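Local coordinates for glutathione S-transferase family protein (Pseudomonas putida, PDB 3LXZ), which probably conjugates reduced glutathione to a wide range of exogenous and endogenous hydrophobic electrophiles, at residues E43-G48 / F59-S64; R106-E111 / N167-K172. All coordinates share one frame; numbering follows the deposited sequence.

Both contacts are buried packing with no hydrogen bond between their segments, and each has a glutathione-binding residue within its segments, though not at the touching surface, yet they belong to different halves of a glutathione transferase. Contact 1 lies in the thioredoxin-like N-terminal domain and brings a loop against strand 58-61; it combines a CH-pi contact with small polar residues, and the second subunit reaches its side chains. Contact 2, in the helical domain, packs the bend between helices 84-106 and 109-114 on helix 154-174 through apolar atoms alone, untouched by the partner chain. The centres of contact 1 and contact 2 are about 24 Å apart, their nearest atoms about 9 Å, and they share no element.

Contact 1. Residues E43-G48 / F59-S64; sequences EVSPRG and FLSETS
Val44 lays one methyl on the face of the Phe59 ring: CG1 stands 3.9 Å from the ring centroid and only 12° off the ring normal, a CH-pi contact. With CG1 anti to the backbone N (chi1 -179°), this branch of Val44 reaches over the ring, and the carbonyl O of the same residue lies 3.9 Å from Phe59 CB. Farther along, Ser45 and Pro46 of the loop face Ser61. Ser45 OG meets Ser61 CB at 3.8 Å, while Ser61 OG touches Pro46 CD at 3.9 Å, so the segments touch here by van der Waals contact, with no hydrogen bond between them. Replacing Phe59 with an alanine would probably leave Val44 CG1 without the face it rests on and strip Tyr6 of its edge-to-face partner. The setting is the beta-beta-alpha end of the thioredoxin-like fold: strand 58-61 is an outermost strand of the sheet, and the chain passes from it through the N-cap residue Glu62 into helix 63-73, whose first residue, Thr63, binds glutathione. Glu62 has a positive phi of 81°, as does the matching residue in many cytosolic glutathione transferases. On the loop side a type I turn, closed by Gly48 N to Ser45 O at 2.9 Å, leads to the glutathione-binding residues Lys49 and Val50, and Ser45 OG bonds to the carbonyl O of Lys49. Beneath, Val52 of strand 52-55 touches Val44, Ser45 and Phe59 alike. The outer shell is the dimer partner: Ser61 OG is hydrogen-bonded to Glu92 of the second subunit, and Pro46 O receives Thr136 and Arg139 of that subunit.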
loop_
_atom_site.group_PDB
_atom_site.type_symbol
_atom_site.label_atom_id
_atom_site.label_comp_id
_atom_site.label_asym_id
_atom_site.label_seq_id
_atom_site.Cartn_x
_atom_site.Cartn_y
_atom_site.Cartn_z
ATOM N N GLU A 43 -9.762 16.480 8.523
ATOM C CA GLU A 43 -9.645 16.242 9.954
ATOM C C GLU A 43 -10.059 14.834 10.379
ATOM O O GLU A 43 -9.624 14.336 11.418
ATOM C CB GLU A 43 -10.453 17.280 10.738
ATOM C CG GLU A 43 -9.734 18.611 10.915
ATOM C CD GLU A 43 -10.299 19.333 12.108
ATOM O OE1 GLU A 43 -9.595 19.428 13.143
ATOM O OE2 GLU A 43 -11.484 19.729 12.023
ATOM N N VAL A 44 -10.899 14.191 9.580
ATOM C CA VAL A 44 -11.286 12.806 9.860
ATOM C C VAL A 44 -10.335 11.816 9.168
ATOM O O VAL A 44 -9.865 10.833 9.772
ATOM C CB VAL A 44 -12.716 12.501 9.358
ATOM C CG1 VAL A 44 -13.098 11.021 9.694
ATOM C CG2 VAL A 44 -13.730 13.546 9.923
ATOM N N SER A 45 -10.071 12.081 7.892
ATOM C CA SER A 45 -9.261 11.198 7.070
ATOM C C SER A 45 -8.137 11.996 6.432
ATOM O O SER A 45 -8.417 12.823 5.590
ATOM C CB SER A 45 -10.108 10.599 5.970
ATOM O OG SER A 45 -9.418 9.504 5.400
ATOM N N PRO A 46 -6.877 11.741 6.835
ATOM C CA PRO A 46 -5.847 12.754 6.548
ATOM C C PRO A 46 -5.405 12.930 5.112
ATOM O O PRO A 46 -4.760 13.906 4.842
ATOM C CB PRO A 46 -4.640 12.326 7.372
ATOM C CG PRO A 46 -5.030 11.054 8.136
ATOM C CD PRO A 46 -6.476 10.779 7.890
ATOM N N ARG A 47 -5.693 11.960 4.250
ATOM C CA ARG A 47 -5.502 12.116 2.799
ATOM C C ARG A 47 -6.842 12.200 2.050
ATOM O O ARG A 47 -6.877 12.323 0.816
ATOM C CB ARG A 47 -4.632 10.956 2.259
ATOM C CG ARG A 47 -4.277 11.022 0.769
ATOM C CD ARG A 47 -3.369 12.208 0.435
ATOM N NE ARG A 47 -3.048 12.232 -0.994
ATOM C CZ ARG A 47 -3.797 12.826 -1.917
ATOM N NH1 ARG A 47 -4.882 13.477 -1.550
ATOM N NH2 ARG A 47 -3.445 12.783 -3.204
ATOM N N GLY A 48 -7.941 12.151 2.797
ATOM C CA GLY A 48 -9.268 12.334 2.207
ATOM C C GLY A 48 -9.833 11.023 1.677
ATOM O O GLY A 48 -10.786 11.018 0.902
ATOM N N PHE A 59 -9.581 7.943 15.291
ATOM C CA PHE A 59 -9.835 7.484 13.933
ATOM C C PHE A 59 -8.654 6.717 13.341
ATOM O O PHE A 59 -7.496 7.114 13.546
ATOM C CB PHE A 59 -10.062 8.692 13.022
ATOM C CG PHE A 59 -11.359 9.405 13.239
ATOM C CD1 PHE A 59 -12.578 8.787 12.950
ATOM C CD2 PHE A 59 -11.359 10.733 13.687
ATOM C CE1 PHE A 59 -13.779 9.487 13.146
ATOM C CE2 PHE A 59 -12.554 11.428 13.877
ATOM C CZ PHE A 59 -13.752 10.808 13.596
ATOM N N LEU A 60 -8.946 5.645 12.595
ATOM C CA LEU A 60 -7.950 4.971 11.735
ATOM C C LEU A 60 -8.461 4.986 10.312
ATOM O O LEU A 60 -9.623 4.628 10.090
ATOM C CB LEU A 60 -7.758 3.502 12.149
ATOM C CG LEU A 60 -7.011 3.139 13.421
ATOM C CD1 LEU A 60 -7.179 1.675 13.768
ATOM C CD2 LEU A 60 -5.517 3.501 13.302
ATOM N N SER A 61 -7.629 5.408 9.350
ATOM C CA SER A 61 -7.959 5.376 7.931
ATOM C C SER A 61 -7.157 4.270 7.241
ATOM O O SER A 61 -6.299 3.661 7.869
ATOM C CB SER A 61 -7.665 6.748 7.280
ATOM O OG SER A 61 -6.261 6.934 7.164
ATOM N N GLU A 62 -7.443 4.010 5.957
ATOM C CA GLU A 62 -6.769 2.985 5.102
ATOM C C GLU A 62 -7.325 1.583 5.369
ATOM O O GLU A 62 -7.081 1.004 6.448
ATOM C CB GLU A 62 -5.235 2.944 5.263
ATOM C CG GLU A 62 -4.531 4.285 4.935
ATOM C CD GLU A 62 -4.609 4.676 3.467
ATOM O OE1 GLU A 62 -4.696 3.776 2.591
ATOM O OE2 GLU A 62 -4.557 5.895 3.172
ATOM N N THR A 63 -8.065 1.043 4.396
ATOM C CA THR A 63 -8.681 -0.290 4.567
ATOM C C THR A 63 -7.705 -1.340 5.109
ATOM O O THR A 63 -8.025 -2.073 6.071
ATOM C CB THR A 63 -9.362 -0.762 3.244
ATOM O OG1 THR A 63 -10.562 0.016 3.058
ATOM C CG2 THR A 63 -9.742 -2.253 3.300
ATOM N N SER A 64 -6.527 -1.440 4.498
ATOM C CA SER A 64 -5.580 -2.467 4.930
ATOM C C SER A 64 -5.272 -2.322 6.429
ATOM O O SER A 64 -5.218 -3.321 7.152
ATOM C CB SER A 64 -4.303 -2.456 4.102
ATOM O OG SER A 64 -3.605 -1.242 4.287
#

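Contact 2. Residues R106-E111 / N167-K172; sequences RTCYAE and NAVGKK
Tyr109, whose ring edge meets Val169, has its OH hydrogen-bonded to Glu102 OE2, while the other oxygen of that carboxylate, OE1, forms a salt bridge with Arg106 NE; this probably helps hold the glutathione-binding arginine in place. The contact itself is apolar and turns on the two branches of Val169. Its CG1 packs on Cys108 CB at 3.7 Å; CG2 goes to the Tyr109 ring, approaching the edge in plane, 3.8 Å from CD1. A chi1 of 165° sets CG1 opposite the backbone N and CG2 beside it, so the two methyls part toward Cys108 and Tyr109, and the valine and tyrosine side chains cross at about a right angle. Tyr109 is fixed from other directions too. Arg106 CA lies over one face of its ring, 3.4 Å above the plane, and at the ring edge opposite Val169 the Arg106 guanidinium turns a face to CE2. The bend is a type I turn from Arg106 to Tyr109, with Tyr109 N bonded to Arg106 O at 3.1 Å, and Cys108 is the N-cap of the new helix. Across from it, helix 154-174 runs on through Lys172 N to Ala168 O at 2.8 Å. Farther into helix 109-114, clear of the valine, Glu111 OE2 takes a salt bridge from Lys123 and the backbone N of Val118. The bend therefore joins helix 84-106 to helix 109-114 against helix 154-174, with Ala126 of helix 120-140 touching Cys108 and Asn12, at the start of helix 12-23 in the thioredoxin-like domain, touching Tyr109.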
loop_
_atom_site.group_PDB
_atom_site.type_symbol
_atom_site.label_atom_id
_atom_site.label_comp_id
_atom_site.label_asym_id
_atom_site.label_seq_id
_atom_site.Cartn_x
_atom_site.Cartn_y
_atom_site.Cartn_z
ATOM N N ARG A 106 -8.368 2.153 -10.764
ATOM C CA ARG A 106 -8.928 3.393 -10.224
ATOM C C ARG A 106 -8.598 4.598 -11.131
ATOM O O ARG A 106 -9.411 5.522 -11.249
ATOM C CB ARG A 106 -8.484 3.604 -8.776
ATOM C CG ARG A 106 -8.966 4.893 -8.064
ATOM C CD ARG A 106 -8.704 4.801 -6.536
ATOM N NE ARG A 106 -9.636 3.854 -5.892
ATOM C CZ ARG A 106 -10.887 4.167 -5.546
ATOM N NH1 ARG A 106 -11.691 3.264 -4.995
ATOM N NH2 ARG A 106 -11.351 5.402 -5.761
ATOM N N THR A 107 -7.453 4.537 -11.812
ATOM C CA THR A 107 -7.050 5.632 -12.717
ATOM C C THR A 107 -8.016 5.751 -13.886
ATOM O O THR A 107 -8.061 6.800 -14.558
ATOM C CB THR A 107 -5.587 5.530 -13.237
ATOM O OG1 THR A 107 -5.434 4.408 -14.131
ATOM C CG2 THR A 107 -4.562 5.488 -12.075
ATOM N N CYS A 108 -8.782 4.683 -14.129
ATOM C CA CYS A 108 -9.720 4.683 -15.221
ATOM C C CYS A 108 -11.174 4.706 -14.794
ATOM O O CYS A 108 -12.036 4.558 -15.652
ATOM C CB CYS A 108 -9.481 3.485 -16.130
ATOM S SG CYS A 108 -7.897 3.545 -16.987
ATOM N N TYR A 109 -11.465 4.877 -13.495
ATOM C CA TYR A 109 -12.875 4.890 -13.047
ATOM C C TYR A 109 -13.639 6.093 -13.610
ATOM O O TYR A 109 -14.852 6.011 -13.836
ATOM C CB TYR A 109 -13.031 4.864 -11.517
ATOM C CG TYR A 109 -12.587 3.587 -10.795
ATOM C CD1 TYR A 109 -12.326 2.396 -11.479
ATOM C CD2 TYR A 109 -12.468 3.586 -9.406
ATOM C CE1 TYR A 109 -11.912 1.244 -10.783
ATOM C CE2 TYR A 109 -12.080 2.440 -8.698
ATOM C CZ TYR A 109 -11.803 1.270 -9.387
ATOM O OH TYR A 109 -11.385 0.165 -8.664
ATOM N N ALA A 110 -12.921 7.196 -13.856
ATOM C CA ALA A 110 -13.534 8.354 -14.499
ATOM C C ALA A 110 -14.258 7.946 -15.779
ATOM O O ALA A 110 -15.389 8.357 -15.997
ATOM C CB ALA A 110 -12.507 9.440 -14.768
ATOM N N GLU A 111 -13.620 7.129 -16.609
ATOM C CA GLU A 111 -14.193 6.718 -17.885
ATOM C C GLU A 111 -15.202 5.584 -17.733
ATOM O O GLU A 111 -16.298 5.634 -18.308
ATOM C CB GLU A 111 -13.105 6.325 -18.874
ATOM C CG GLU A 111 -13.650 6.038 -20.270
ATOM C CD GLU A 111 -12.570 5.917 -21.321
ATOM O OE1 GLU A 111 -12.753 5.104 -22.244
ATOM O OE2 GLU A 111 -11.540 6.626 -21.234
ATOM N N ASN A 167 -12.144 -5.668 -13.728
ATOM C CA ASN A 167 -12.622 -6.330 -14.953
ATOM C C ASN A 167 -13.605 -5.460 -15.744
ATOM O O ASN A 167 -13.590 -5.481 -16.973
ATOM C CB ASN A 167 -13.203 -7.712 -14.678
ATOM C CG ASN A 167 -12.994 -8.673 -15.847
ATOM O OD1 ASN A 167 -11.885 -8.801 -16.382
ATOM N ND2 ASN A 167 -14.049 -9.364 -16.235
ATOM N N ALA A 168 -14.397 -4.650 -15.047
ATOM C CA ALA A 168 -15.260 -3.675 -15.726
ATOM C C ALA A 168 -14.426 -2.660 -16.494
ATOM O O ALA A 168 -14.718 -2.392 -17.672
ATOM C CB ALA A 168 -16.180 -2.974 -14.725
ATOM N N VAL A 169 -13.387 -2.112 -15.847
ATOM C CA VAL A 169 -12.441 -1.220 -16.518
ATOM C C VAL A 169 -11.869 -1.939 -17.717
ATOM O O VAL A 169 -11.809 -1.364 -18.809
ATOM C CB VAL A 169 -11.271 -0.750 -15.571
ATOM C CG1 VAL A 169 -10.097 -0.127 -16.359
ATOM C CG2 VAL A 169 -11.781 0.184 -14.513
ATOM N N GLY A 170 -11.431 -3.182 -17.527
ATOM C CA GLY A 170 -10.886 -3.955 -18.645
ATOM C C GLY A 170 -11.842 -3.992 -19.837
ATOM O O GLY A 170 -11.479 -3.619 -20.960
ATOM N N LYS A 171 -13.067 -4.436 -19.595
ATOM C CA LYS A 171 -14.018 -4.595 -20.694
ATOM C C LYS A 171 -14.423 -3.254 -21.305
ATOM O O LYS A 171 -14.381 -3.104 -22.529
ATOM C CB LYS A 171 -15.230 -5.411 -20.262
ATOM C CG LYS A 171 -14.866 -6.871 -19.953
ATOM C CD LYS A 171 -15.973 -7.599 -19.188
ATOM C CE LYS A 171 -17.177 -7.943 -20.063
ATOM N NZ LYS A 171 -18.167 -8.754 -19.287
ATOM N N LYS A 172 -14.767 -2.271 -20.475
ATOM C CA LYS A 172 -15.311 -1.017 -20.992
ATOM C C LYS A 172 -14.262 -0.075 -21.583
ATOM O O LYS A 172 -14.517 0.579 -22.608
ATOM C CB LYS A 172 -16.145 -0.284 -19.921
ATOM C CG LYS A 172 -17.386 -1.062 -19.463
ATOM C CD LYS A 172 -18.067 -0.430 -18.236
ATOM C CE LYS A 172 -19.183 0.569 -18.621
ATOM N NZ LYS A 172 -20.483 -0.077 -19.032
#